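Local coordinates for hypothetical protein Atu1540 (Agrobacterium tumefaciens str. C58, PDB 2HWJ) that is of unknown function but belongs to a putative ParB-like nuclease family and crystallises as an assembly of four chains, at residues S10-D15 with E81-S86; E28-R33 with L75-V80; G58-A63 with L94-F99; P135-A140 with S157-A162. All blocks are in the same frame, centred on the assembly; numbering follows the deposited sequence.

Overall arrangement
Contacts 1 and 2 share one part of the fold: the helix 69-77 that carries contact 2 is followed, after a short turn, by strand 82-90 of contact 1, and Ile14 CD1 lies 3.3 Å from Val80 O. Contact 3 hangs from the same sheet, where Ile12 CD1 packs 3.6 Å from Ala63 CB, and adds helix 96-105. Contact 4 belongs to the helices that follow. Its centre is about 27 Å from that of contact 1, on the opposite side of the chain's centre, yet a salt bridge of 2.7 Å between Glu28 OE1 and Arg137 NH1 ties it to contact 2. All four lie within the region matching the putative ParB-like nuclease family.

Contact 1: S10-D15 with E81-S86; sequences SRIAID and EHVLTS
Arg11 and His82 face each other across an antiparallel strand pair, and the arginine can be followed outward. Its CB leads to CG, set anti to the backbone N (chi1 -174°), and a bend at chi2 then turns the chain along the neighbouring strand. CD meets Leu84 CD2 at 3.6 Å, NE comes 3.7 Å from His82 CB, and CZ and NH2 continue over the same histidine. The guanidinium thus stacks on the imidazole in an offset fashion, with 4.6 Å between centres and planes 26° apart.

Beneath this pair the backbones run antiparallel. Ser10 pairs with Thr85 and Ile12 with Val83 as hydrogen-bonded pairs, while Arg11 with Leu84 and Ala13 with His82 are non-hydrogen-bonded. Ser10 N to Thr85 O, at 2.8 Å, is nearly straight, and Ile14 N to Glu81 O, also 2.8 Å, prolongs the ladder past the strand end. On the face that bears Ser10 and Ile12, the hydroxyls Ser10 OG and Thr85 OG1 share a hydrogen bond of 2.9 Å, and Ile12 CG2 meets Thr85 CG2 at 3.7 Å. The geometry is that of an antiparallel strand pair, with strand 9-13 outermost within this chain in a four-stranded mixed sheet.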
loop_
_atom_site.group_PDB
_atom_site.type_symbol
_atom_site.label_atom_id
_atom_site.label_comp_id
_atom_site.label_asym_id
_atom_site.label_seq_id
_atom_site.Cartn_x
_atom_site.Cartn_y
_atom_site.Cartn_z
ATOM N N SER A 10 -12.537 7.235 22.056
ATOM C CA SER A 10 -13.007 6.603 23.269
ATOM C C SER A 10 -11.884 6.400 24.185
ATOM O O SER A 10 -10.845 7.050 24.027
ATOM C CB SER A 10 -13.768 5.298 23.073
ATOM O OG SER A 10 -13.202 4.574 22.045
ATOM N N ARG A 11 -12.080 5.472 25.119
ATOM C CA ARG A 11 -11.432 5.482 26.412
ATOM C C ARG A 11 -11.559 4.127 27.041
ATOM O O ARG A 11 -12.636 3.667 27.250
ATOM C CB ARG A 11 -12.195 6.430 27.287
ATOM C CG ARG A 11 -11.576 6.683 28.676
ATOM C CD ARG A 11 -10.354 7.492 28.519
ATOM N NE ARG A 11 -9.880 8.062 29.764
ATOM C CZ ARG A 11 -10.629 8.349 30.817
ATOM N NH1 ARG A 11 -11.936 8.113 30.790
ATOM N NH2 ARG A 11 -10.033 8.859 31.890
ATOM N N ILE A 12 -10.457 3.493 27.381
ATOM C CA ILE A 12 -10.485 2.171 27.935
ATOM C C ILE A 12 -9.427 2.031 29.004
ATOM O O ILE A 12 -8.375 2.756 28.996
ATOM C CB ILE A 12 -10.223 1.131 26.848
ATOM C CG1 ILE A 12 -10.666 -0.289 27.254
ATOM C CG2 ILE A 12 -8.788 1.100 26.527
ATOM C CD1 ILE A 12 -10.875 -1.163 26.046
ATOM N N ALA A 13 -9.705 1.076 29.891
ATOM C CA ALA A 13 -8.796 0.701 30.948
ATOM C C ALA A 13 -7.773 -0.153 30.276
ATOM O O ALA A 13 -8.115 -1.175 29.622
ATOM C CB ALA A 13 -9.485 -0.118 31.965
ATOM N N ILE A 14 -6.520 0.226 30.462
ATOM C CA ILE A 14 -5.447 -0.562 29.930
ATOM C C ILE A 14 -5.512 -2.028 30.389
ATOM O O ILE A 14 -5.154 -2.942 29.651
ATOM C CB ILE A 14 -4.071 0.035 30.288
ATOM C CG1 ILE A 14 -3.852 1.383 29.570
ATOM C CG2 ILE A 14 -2.963 -0.981 29.917
ATOM C CD1 ILE A 14 -2.817 2.203 30.280
ATOM N N ASP A 15 -5.999 -2.281 31.586
ATOM C CA ASP A 15 -6.045 -3.674 31.972
ATOM C C ASP A 15 -7.126 -4.427 31.126
ATOM O O ASP A 15 -7.401 -5.562 31.341
ATOM C CB ASP A 15 -6.249 -3.786 33.490
ATOM C CG ASP A 15 -7.630 -3.380 33.899
ATOM O OD1 ASP A 15 -8.553 -3.627 33.105
ATOM O OD2 ASP A 15 -7.842 -2.812 35.007
ATOM N N GLU A 81 -3.913 4.068 34.385
ATOM C CA GLU A 81 -5.102 3.185 34.240
ATOM C C GLU A 81 -5.794 3.176 32.893
ATOM O O GLU A 81 -6.194 2.140 32.416
ATOM C CB GLU A 81 -6.173 3.543 35.270
ATOM C CG GLU A 81 -5.902 4.892 36.008
ATOM C CD GLU A 81 -6.726 5.007 37.328
ATOM O OE1 GLU A 81 -7.861 4.427 37.360
ATOM O OE2 GLU A 81 -6.222 5.630 38.306
ATOM N N HIS A 82 -5.970 4.342 32.305
ATOM C CA HIS A 82 -6.708 4.455 31.100
ATOM C C HIS A 82 -5.887 4.998 29.894
ATOM O O HIS A 82 -4.881 5.689 30.060
ATOM C CB HIS A 82 -7.884 5.385 31.373
ATOM C CG HIS A 82 -8.933 4.831 32.306
ATOM N ND1 HIS A 82 -9.007 5.180 33.647
ATOM C CD2 HIS A 82 -9.977 3.991 32.075
ATOM C CE1 HIS A 82 -10.049 4.585 34.200
ATOM N NE2 HIS A 82 -10.658 3.861 33.266
ATOM N N VAL A 83 -6.312 4.711 28.666
ATOM C CA VAL A 83 -5.683 5.342 27.533
ATOM C C VAL A 83 -6.782 5.710 26.491
ATOM O O VAL A 83 -7.725 4.965 26.330
ATOM C CB VAL A 83 -4.593 4.439 26.934
ATOM C CG1 VAL A 83 -5.181 3.113 26.326
ATOM C CG2 VAL A 83 -3.842 5.164 25.815
ATOM N N LEU A 84 -6.671 6.837 25.794
ATOM C CA LEU A 84 -7.589 7.161 24.703
ATOM C C LEU A 84 -7.347 6.239 23.555
ATOM O O LEU A 84 -6.190 5.777 23.344
ATOM C CB LEU A 84 -7.285 8.530 24.200
ATOM C CG LEU A 84 -7.404 9.617 25.263
ATOM C CD1 LEU A 84 -7.125 10.940 24.645
ATOM C CD2 LEU A 84 -8.765 9.538 26.022
ATOM N N THR A 85 -8.401 5.943 22.814
ATOM C CA THR A 85 -8.342 4.960 21.759
ATOM C C THR A 85 -9.250 5.489 20.638
ATOM O O THR A 85 -10.107 6.353 20.865
ATOM C CB THR A 85 -9.096 3.688 22.150
ATOM O OG1 THR A 85 -10.427 4.057 22.574
ATOM C CG2 THR A 85 -8.443 2.897 23.272
ATOM N N SER A 86 -9.089 4.924 19.437
ATOM C CA SER A 86 -9.918 5.241 18.333
ATOM C C SER A 86 -10.135 3.923 17.643
ATOM O O SER A 86 -9.167 3.253 17.253
ATOM C CB SER A 86 -9.195 6.149 17.381
ATOM O OG SER A 86 -10.098 6.504 16.357
#

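Contact 2: E28-R33 with L75-V80; sequences EVELKR and LSKEGV
The guanidinium of Arg33 has the CB of Lys77 over one face, 3.5 Å above the plane and displaced toward the rim, and the carboxylate of Glu78 at its edge. There NH1 donates to Glu78 OE1 over 2.7 Å, a salt bridge lying close to the guanidinium plane. The carboxylate is turned 35° from that plane and is met from the anti side, tilted out of its own plane. Bends at chi2 and chi3 (-135° and -109°) fold the arginine so that NE points back to its own helix, where it donates to Glu30 OE1 at 3.2 Å. That oxygen is approached from above the carboxylate plane and has a long salt bridge, 3.8 Å, to Lys77 NZ.

Lys77 extends beyond CG and crosses Arg33 at about a right angle, its CD 3.8 Å from Arg33 NE. Two carboxylates alternate with two cations in one network, probably offsetting nearby like charges. Glu78 OE1 has a second partner in Arg37. Gly79, with positive phi, closes the last turn as a Schellman motif. The network bridges helix 26-37 to the C-terminal end of helix 69-77, near where Val29 packs on Leu73 and Glu78 touches Trp36, ahead of strand 82-90.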
loop_
_atom_site.group_PDB
_atom_site.type_symbol
_atom_site.label_atom_id
_atom_site.label_comp_id
_atom_site.label_asym_id
_atom_site.label_seq_id
_atom_site.Cartn_x
_atom_site.Cartn_y
_atom_site.Cartn_z
ATOM N N GLU A 28 13.022 -1.005 25.152
ATOM C CA GLU A 28 12.293 0.081 24.516
ATOM C C GLU A 28 11.220 0.519 25.535
ATOM O O GLU A 28 11.140 1.726 25.873
ATOM C CB GLU A 28 11.697 -0.381 23.167
ATOM C CG GLU A 28 11.159 0.758 22.181
ATOM C CD GLU A 28 11.233 0.383 20.588
ATOM O OE1 GLU A 28 11.148 -0.842 20.232
ATOM O OE2 GLU A 28 11.342 1.280 19.685
ATOM N N VAL A 29 10.450 -0.468 26.067
ATOM C CA VAL A 29 9.502 -0.199 27.155
ATOM C C VAL A 29 10.148 0.722 28.215
ATOM O O VAL A 29 9.693 1.868 28.385
ATOM C CB VAL A 29 8.975 -1.474 27.814
ATOM C CG1 VAL A 29 8.147 -1.173 29.069
ATOM C CG2 VAL A 29 8.172 -2.223 26.847
ATOM N N GLU A 30 11.216 0.264 28.880
ATOM C CA GLU A 30 11.925 1.074 29.920
ATOM C C GLU A 30 12.320 2.505 29.480
ATOM O O GLU A 30 12.111 3.480 30.242
ATOM C CB GLU A 30 13.141 0.332 30.490
ATOM C CG GLU A 30 12.829 -0.971 31.236
ATOM C CD GLU A 30 11.871 -0.792 32.422
ATOM O OE1 GLU A 30 10.767 -1.457 32.434
ATOM O OE2 GLU A 30 12.211 0.009 33.342
ATOM N N LEU A 31 12.865 2.655 28.265
ATOM C CA LEU A 31 13.084 4.017 27.729
ATOM C C LEU A 31 11.779 4.821 27.712
ATOM O O LEU A 31 11.725 5.879 28.337
ATOM C CB LEU A 31 13.783 4.025 26.370
ATOM C CG LEU A 31 15.225 3.487 26.499
ATOM C CD1 LEU A 31 15.904 3.479 25.131
ATOM C CD2 LEU A 31 16.099 4.221 27.574
ATOM N N LYS A 32 10.713 4.311 27.063
ATOM C CA LYS A 32 9.407 4.981 27.168
ATOM C C LYS A 32 9.070 5.309 28.625
ATOM O O LYS A 32 8.784 6.464 28.910
ATOM C CB LYS A 32 8.304 4.237 26.453
ATOM C CG LYS A 32 8.205 4.542 24.945
ATOM C CD LYS A 32 7.724 3.272 24.272
ATOM C CE LYS A 32 7.360 3.396 22.812
ATOM N NZ LYS A 32 8.011 4.509 22.078
ATOM N N ARG A 33 9.172 4.360 29.557
ATOM C CA ARG A 33 8.829 4.682 30.913
ATOM C C ARG A 33 9.680 5.845 31.490
ATOM O O ARG A 33 9.204 6.590 32.356
ATOM C CB ARG A 33 9.086 3.507 31.801
ATOM C CG ARG A 33 8.464 2.204 31.472
ATOM C CD ARG A 33 7.965 1.764 32.806
ATOM N NE ARG A 33 8.607 0.661 33.474
ATOM C CZ ARG A 33 8.615 0.566 34.810
ATOM N NH1 ARG A 33 8.071 1.510 35.554
ATOM N NH2 ARG A 33 9.161 -0.460 35.419
ATOM N N LEU A 75 3.052 2.450 29.869
ATOM C CA LEU A 75 2.115 3.279 30.636
ATOM C C LEU A 75 1.531 2.393 31.737
ATOM O O LEU A 75 1.364 2.801 32.889
ATOM C CB LEU A 75 1.009 3.825 29.741
ATOM C CG LEU A 75 0.924 5.192 29.056
ATOM C CD1 LEU A 75 2.144 5.949 28.984
ATOM C CD2 LEU A 75 0.363 5.054 27.661
ATOM N N SER A 76 1.298 1.148 31.393
ATOM C CA SER A 76 0.756 0.245 32.363
ATOM C C SER A 76 1.705 0.052 33.550
ATOM O O SER A 76 1.303 0.227 34.720
ATOM C CB SER A 76 0.509 -1.068 31.721
ATOM O OG SER A 76 0.165 -1.871 32.793
ATOM N N LYS A 77 2.972 -0.259 33.248
ATOM C CA LYS A 77 3.982 -0.274 34.278
ATOM C C LYS A 77 4.106 1.065 35.048
ATOM O O LYS A 77 4.499 1.061 36.215
ATOM C CB LYS A 77 5.326 -0.735 33.742
ATOM C CG LYS A 77 5.335 -2.169 33.293
ATOM C CD LYS A 77 6.820 -2.626 33.050
ATOM C CE LYS A 77 7.008 -4.117 32.659
ATOM N NZ LYS A 77 8.466 -4.503 32.751
ATOM N N GLU A 78 3.744 2.205 34.453
ATOM C CA GLU A 78 3.836 3.461 35.237
ATOM C C GLU A 78 2.644 3.706 36.126
ATOM O O GLU A 78 2.548 4.754 36.743
ATOM C CB GLU A 78 4.032 4.687 34.336
ATOM C CG GLU A 78 5.466 4.976 33.970
ATOM C CD GLU A 78 6.443 4.960 35.187
ATOM O OE1 GLU A 78 7.381 4.103 35.175
ATOM O OE2 GLU A 78 6.287 5.799 36.134
ATOM N N GLY A 79 1.720 2.749 36.169
ATOM C CA GLY A 79 0.496 2.903 36.962
ATOM C C GLY A 79 -0.623 3.687 36.251
ATOM O O GLY A 79 -1.589 4.084 36.880
ATOM N N VAL A 80 -0.527 3.905 34.942
ATOM C CA VAL A 80 -1.529 4.668 34.289
ATOM C C VAL A 80 -2.676 3.707 34.037
ATOM O O VAL A 80 -2.416 2.648 33.537
ATOM C CB VAL A 80 -1.031 5.181 32.958
ATOM C CG1 VAL A 80 -2.176 5.808 32.239
ATOM C CG2 VAL A 80 0.050 6.192 33.151
#

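Contact 3: G58-A63 with L94-F99; sequences GPKDRA and LGKDEF
A CH-pi contact joins Pro59 to Phe99. Pro59 CD stands over the centre of the phenyl ring, 3.7 Å from its centroid and only 10° off the normal. Phe99 sets CG anti to the backbone N (chi1 174°), which carries the ring across to the proline. Gly58 CA comes obliquely to the same ring, 3.6 Å from Phe99 CE1. Tyr64 also meets Phe99, their planes about 50° apart.

Further van der Waals contacts of Pro59 reach the backbone and Lys96. Pro59 CG lies 3.7 Å from Leu94 O, and its CB lies 4.0 Å from Lys96 CG. The proline is thus wedged between the phenyl ring and the chain just ahead of helix 96-105, for which Gly95 occupies the N-cap position.

The backbone that presents the proline is a type II' beta turn from Pro59 to Arg62, closed by Arg62 N to Pro59 O at 3.1 Å; it lies within the hairpin connection between antiparallel strands 52-57 and 63-65. Gly58 N also bonds to Arg62 O, at 2.7 Å.

Charge enters at the solvent-exposed side. Lys60 and Lys96 both bend at chi2 and chi4 and cross at about a right angle, bringing Lys60 NZ 3.6 Å from Lys96 NZ. The exact positions of these two exposed ammonium groups are uncertain at this resolution.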
loop_
_atom_site.group_PDB
_atom_site.type_symbol
_atom_site.label_atom_id
_atom_site.label_comp_id
_atom_site.label_asym_id
_atom_site.label_seq_id
_atom_site.Cartn_x
_atom_site.Cartn_y
_atom_site.Cartn_z
ATOM N N GLY A 58 -13.471 -6.354 18.733
ATOM C CA GLY A 58 -13.568 -7.777 18.534
ATOM C C GLY A 58 -14.803 -8.311 19.148
ATOM O O GLY A 58 -15.667 -7.581 19.545
ATOM N N PRO A 59 -14.856 -9.617 19.278
ATOM C CA PRO A 59 -15.960 -10.408 19.774
ATOM C C PRO A 59 -16.287 -10.026 21.194
ATOM O O PRO A 59 -15.406 -9.556 21.902
ATOM C CB PRO A 59 -15.406 -11.796 19.786
ATOM C CG PRO A 59 -14.330 -11.754 18.839
ATOM C CD PRO A 59 -13.681 -10.429 18.970
ATOM N N LYS A 60 -17.551 -10.220 21.611
ATOM C CA LYS A 60 -18.022 -9.740 22.927
ATOM C C LYS A 60 -17.703 -8.307 22.900
ATOM O O LYS A 60 -17.634 -7.707 21.813
ATOM C CB LYS A 60 -17.254 -10.415 24.044
ATOM C CG LYS A 60 -17.410 -11.920 23.937
ATOM C CD LYS A 60 -18.912 -12.275 23.931
ATOM C CE LYS A 60 -19.189 -13.582 23.151
ATOM N NZ LYS A 60 -18.852 -14.881 23.918
ATOM N N ASP A 61 -17.443 -7.652 23.994
ATOM C CA ASP A 61 -17.184 -6.283 23.553
ATOM C C ASP A 61 -15.733 -5.791 23.350
ATOM O O ASP A 61 -15.439 -4.616 23.208
ATOM C CB ASP A 61 -18.228 -5.310 24.075
ATOM C CG ASP A 61 -19.455 -5.322 23.190
ATOM O OD1 ASP A 61 -20.558 -5.548 23.767
ATOM O OD2 ASP A 61 -19.283 -5.197 21.906
ATOM N N ARG A 62 -14.846 -6.742 23.197
ATOM C CA ARG A 62 -13.527 -6.504 23.572
ATOM C C ARG A 62 -12.824 -5.620 22.532
ATOM O O ARG A 62 -13.119 -5.644 21.344
ATOM C CB ARG A 62 -12.885 -7.866 23.917
ATOM C CG ARG A 62 -13.508 -8.594 25.178
ATOM C CD ARG A 62 -13.436 -7.633 26.388
ATOM N NE ARG A 62 -13.016 -8.243 27.650
ATOM C CZ ARG A 62 -11.760 -8.295 28.157
ATOM N NH1 ARG A 62 -10.691 -7.792 27.545
ATOM N NH2 ARG A 62 -11.579 -8.890 29.336
ATOM N N ALA A 63 -11.945 -4.763 23.001
ATOM C CA ALA A 63 -11.086 -3.955 22.151
ATOM C C ALA A 63 -9.681 -4.568 22.004
ATOM O O ALA A 63 -9.014 -4.829 23.034
ATOM C CB ALA A 63 -10.967 -2.610 22.747
ATOM N N LEU A 94 -18.151 -11.000 14.395
ATOM C CA LEU A 94 -17.569 -12.339 14.230
ATOM C C LEU A 94 -17.456 -13.178 15.528
ATOM O O LEU A 94 -17.187 -12.632 16.620
ATOM C CB LEU A 94 -16.169 -12.227 13.579
ATOM C CG LEU A 94 -16.163 -11.383 12.304
ATOM C CD1 LEU A 94 -14.821 -11.254 11.651
ATOM C CD2 LEU A 94 -17.181 -11.882 11.265
ATOM N N GLY A 95 -17.577 -14.499 15.414
ATOM C CA GLY A 95 -17.086 -15.388 16.458
ATOM C C GLY A 95 -15.547 -15.337 16.541
ATOM O O GLY A 95 -14.841 -14.661 15.747
ATOM N N LYS A 96 -15.000 -16.087 17.481
ATOM C CA LYS A 96 -13.626 -15.851 17.911
ATOM C C LYS A 96 -12.629 -16.462 16.934
ATOM O O LYS A 96 -11.564 -15.927 16.637
ATOM C CB LYS A 96 -13.456 -16.426 19.319
ATOM C CG LYS A 96 -14.307 -15.632 20.386
ATOM C CD LYS A 96 -15.832 -16.102 20.588
ATOM C CE LYS A 96 -16.241 -15.636 22.020
ATOM N NZ LYS A 96 -15.730 -16.502 23.220
ATOM N N ASP A 97 -13.037 -17.606 16.445
ATOM C CA ASP A 97 -12.335 -18.347 15.485
ATOM C C ASP A 97 -12.162 -17.446 14.275
ATOM O O ASP A 97 -11.047 -17.162 13.807
ATOM C CB ASP A 97 -13.320 -19.461 15.114
ATOM C CG ASP A 97 -12.715 -20.807 15.200
ATOM O OD1 ASP A 97 -11.463 -20.826 15.270
ATOM O OD2 ASP A 97 -13.493 -21.818 15.196
ATOM N N GLU A 98 -13.307 -16.984 13.770
ATOM C CA GLU A 98 -13.301 -16.280 12.532
ATOM C C GLU A 98 -12.535 -14.961 12.735
ATOM O O GLU A 98 -11.697 -14.581 11.934
ATOM C CB GLU A 98 -14.713 -16.102 12.036
ATOM C CG GLU A 98 -14.717 -15.442 10.715
ATOM C CD GLU A 98 -16.022 -15.538 10.004
ATOM O OE1 GLU A 98 -17.080 -15.642 10.670
ATOM O OE2 GLU A 98 -16.000 -15.459 8.756
ATOM N N PHE A 99 -12.772 -14.319 13.861
ATOM C CA PHE A 99 -12.100 -13.150 14.151
ATOM C C PHE A 99 -10.601 -13.297 14.000
ATOM O O PHE A 99 -9.973 -12.509 13.319
ATOM C CB PHE A 99 -12.394 -12.829 15.583
ATOM C CG PHE A 99 -11.623 -11.667 16.094
ATOM C CD1 PHE A 99 -11.934 -10.406 15.690
ATOM C CD2 PHE A 99 -10.564 -11.855 16.966
ATOM C CE1 PHE A 99 -11.232 -9.307 16.188
ATOM C CE2 PHE A 99 -9.810 -10.714 17.495
ATOM C CZ PHE A 99 -10.141 -9.458 17.091
#

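Contact 4: P135-A140 with S157-A162; sequences PFRSLA and SEFGWA
Helix segments 135-140 and 157-162 cross at 109°, their axes 8.0 Å apart at closest approach. Two alanines meet at the crossing, Ala162 CB lying 3.9 Å from Ala140 CB and also touching Phe136 CB. Ala140 CB rests against Glu158 O and the CB of Trp161 as well.

To one side Arg137 spans two residues of the partner helix. Its CG is anti to the backbone N (chi1 177°) and the chain bends at chi2, laying CD over the centre of the Phe159 ring, 3.6 Å from the centroid, as a CH-pi contact. Beyond it the guanidinium stands almost upright to that ring, planes 82° apart, with Phe159 CE1 at its edge. Glu158 CB covers one guanidinium face, 3.6 Å from Arg137 CZ.

The nearby charges do not form a salt bridge with each other: Arg137 NH2 and Glu158 OE1 are 4.3 Å apart, and the oxygen is well out of the guanidinium plane. The buried Arg137 instead pairs through NH1 with Glu28 of helix 26-37, and the partly exposed Glu158 through OE2 with Arg144, further along helix 135-146. Salt bridging between the two helices is thus displaced from the crossing, which is itself apolar.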
loop_
_atom_site.group_PDB
_atom_site.type_symbol
_atom_site.label_atom_id
_atom_site.label_comp_id
_atom_site.label_asym_id
_atom_site.label_seq_id
_atom_site.Cartn_x
_atom_site.Cartn_y
_atom_site.Cartn_z
ATOM N N PRO A 135 14.466 -9.419 23.251
ATOM C CA PRO A 135 15.602 -8.481 23.270
ATOM C C PRO A 135 16.057 -8.133 21.871
ATOM O O PRO A 135 16.573 -7.040 21.656
ATOM C CB PRO A 135 16.709 -9.229 24.065
ATOM C CG PRO A 135 16.292 -10.742 23.995
ATOM C CD PRO A 135 14.757 -10.733 23.886
ATOM N N PHE A 136 15.860 -8.998 20.889
ATOM C CA PHE A 136 16.190 -8.519 19.513
ATOM C C PHE A 136 15.218 -7.492 19.021
ATOM O O PHE A 136 15.599 -6.623 18.205
ATOM C CB PHE A 136 16.445 -9.643 18.501
ATOM C CG PHE A 136 17.676 -10.405 18.833
ATOM C CD1 PHE A 136 17.606 -11.527 19.691
ATOM C CD2 PHE A 136 18.942 -9.927 18.438
ATOM C CE1 PHE A 136 18.755 -12.195 20.087
ATOM C CE2 PHE A 136 20.123 -10.605 18.837
ATOM C CZ PHE A 136 20.017 -11.753 19.653
ATOM N N ARG A 137 13.985 -7.535 19.534
ATOM C CA ARG A 137 13.119 -6.470 19.170
ATOM C C ARG A 137 13.716 -5.115 19.630
ATOM O O ARG A 137 13.597 -4.100 18.886
ATOM C CB ARG A 137 11.750 -6.717 19.710
ATOM C CG ARG A 137 10.805 -5.617 19.434
ATOM C CD ARG A 137 10.624 -5.435 17.986
ATOM N NE ARG A 137 9.712 -4.350 17.730
ATOM C CZ ARG A 137 10.041 -3.062 17.866
ATOM N NH1 ARG A 137 11.262 -2.731 18.273
ATOM N NH2 ARG A 137 9.147 -2.107 17.629
ATOM N N SER A 138 14.374 -5.072 20.809
ATOM C CA SER A 138 14.914 -3.795 21.316
ATOM C C SER A 138 16.096 -3.383 20.509
ATOM O O SER A 138 16.316 -2.196 20.222
ATOM C CB SER A 138 15.405 -3.922 22.713
ATOM O OG SER A 138 14.362 -4.172 23.595
ATOM N N LEU A 139 16.904 -4.376 20.182
ATOM C CA LEU A 139 18.065 -4.118 19.361
ATOM C C LEU A 139 17.627 -3.546 18.009
ATOM O O LEU A 139 18.126 -2.501 17.633
ATOM C CB LEU A 139 18.887 -5.387 19.155
ATOM C CG LEU A 139 20.226 -5.094 18.470
ATOM C CD1 LEU A 139 21.167 -4.228 19.330
ATOM C CD2 LEU A 139 20.912 -6.329 18.017
ATOM N N ALA A 140 16.684 -4.216 17.319
ATOM C CA ALA A 140 16.170 -3.733 16.076
ATOM C C ALA A 140 15.589 -2.294 16.235
ATOM O O ALA A 140 15.801 -1.439 15.389
ATOM C CB ALA A 140 15.180 -4.691 15.509
ATOM N N SER A 157 7.977 -4.094 10.413
ATOM C CA SER A 157 9.321 -3.837 9.846
ATOM C C SER A 157 10.371 -4.282 10.807
ATOM O O SER A 157 11.273 -5.012 10.456
ATOM C CB SER A 157 9.531 -2.346 9.689
ATOM O OG SER A 157 10.671 -2.014 8.867
ATOM N N GLU A 158 10.262 -3.797 12.034
ATOM C CA GLU A 158 11.207 -4.074 13.085
ATOM C C GLU A 158 11.356 -5.540 13.384
ATOM O O GLU A 158 12.455 -6.032 13.562
ATOM C CB GLU A 158 10.810 -3.333 14.369
ATOM C CG GLU A 158 11.120 -1.860 14.352
ATOM C CD GLU A 158 10.012 -1.011 13.779
ATOM O OE1 GLU A 158 8.910 -1.545 13.380
ATOM O OE2 GLU A 158 10.272 0.221 13.727
ATOM N N PHE A 159 10.264 -6.243 13.427
ATOM C CA PHE A 159 10.372 -7.623 13.712
ATOM C C PHE A 159 11.157 -8.400 12.639
ATOM O O PHE A 159 11.803 -9.414 12.949
ATOM C CB PHE A 159 9.005 -8.207 14.039
ATOM C CG PHE A 159 8.650 -8.089 15.513
ATOM C CD1 PHE A 159 7.600 -7.273 15.941
ATOM C CD2 PHE A 159 9.420 -8.755 16.491
ATOM C CE1 PHE A 159 7.296 -7.166 17.319
ATOM C CE2 PHE A 159 9.129 -8.657 17.870
ATOM C CZ PHE A 159 8.053 -7.875 18.275
ATOM N N GLY A 160 11.157 -7.879 11.406
ATOM C CA GLY A 160 11.985 -8.406 10.311
ATOM C C GLY A 160 13.460 -8.222 10.548
ATOM O O GLY A 160 14.263 -9.144 10.382
ATOM N N TRP A 161 13.810 -7.036 11.008
ATOM C CA TRP A 161 15.181 -6.733 11.413
ATOM C C TRP A 161 15.598 -7.537 12.645
ATOM O O TRP A 161 16.729 -8.067 12.695
ATOM C CB TRP A 161 15.355 -5.232 11.631
ATOM C CG TRP A 161 15.481 -4.537 10.295
ATOM C CD1 TRP A 161 14.467 -4.044 9.518
ATOM C CD2 TRP A 161 16.673 -4.374 9.538
ATOM N NE1 TRP A 161 14.962 -3.560 8.365
ATOM C CE2 TRP A 161 16.312 -3.748 8.336
ATOM C CE3 TRP A 161 18.034 -4.670 9.780
ATOM C CZ2 TRP A 161 17.241 -3.387 7.376
ATOM C CZ3 TRP A 161 18.971 -4.326 8.816
ATOM C CH2 TRP A 161 18.563 -3.675 7.623
ATOM N N ALA A 162 14.692 -7.658 13.614
ATOM C CA ALA A 162 15.003 -8.460 14.773
ATOM C C ALA A 162 15.251 -9.930 14.392
ATOM O O ALA A 162 16.159 -10.542 14.887
ATOM C CB ALA A 162 13.913 -8.339 15.825
#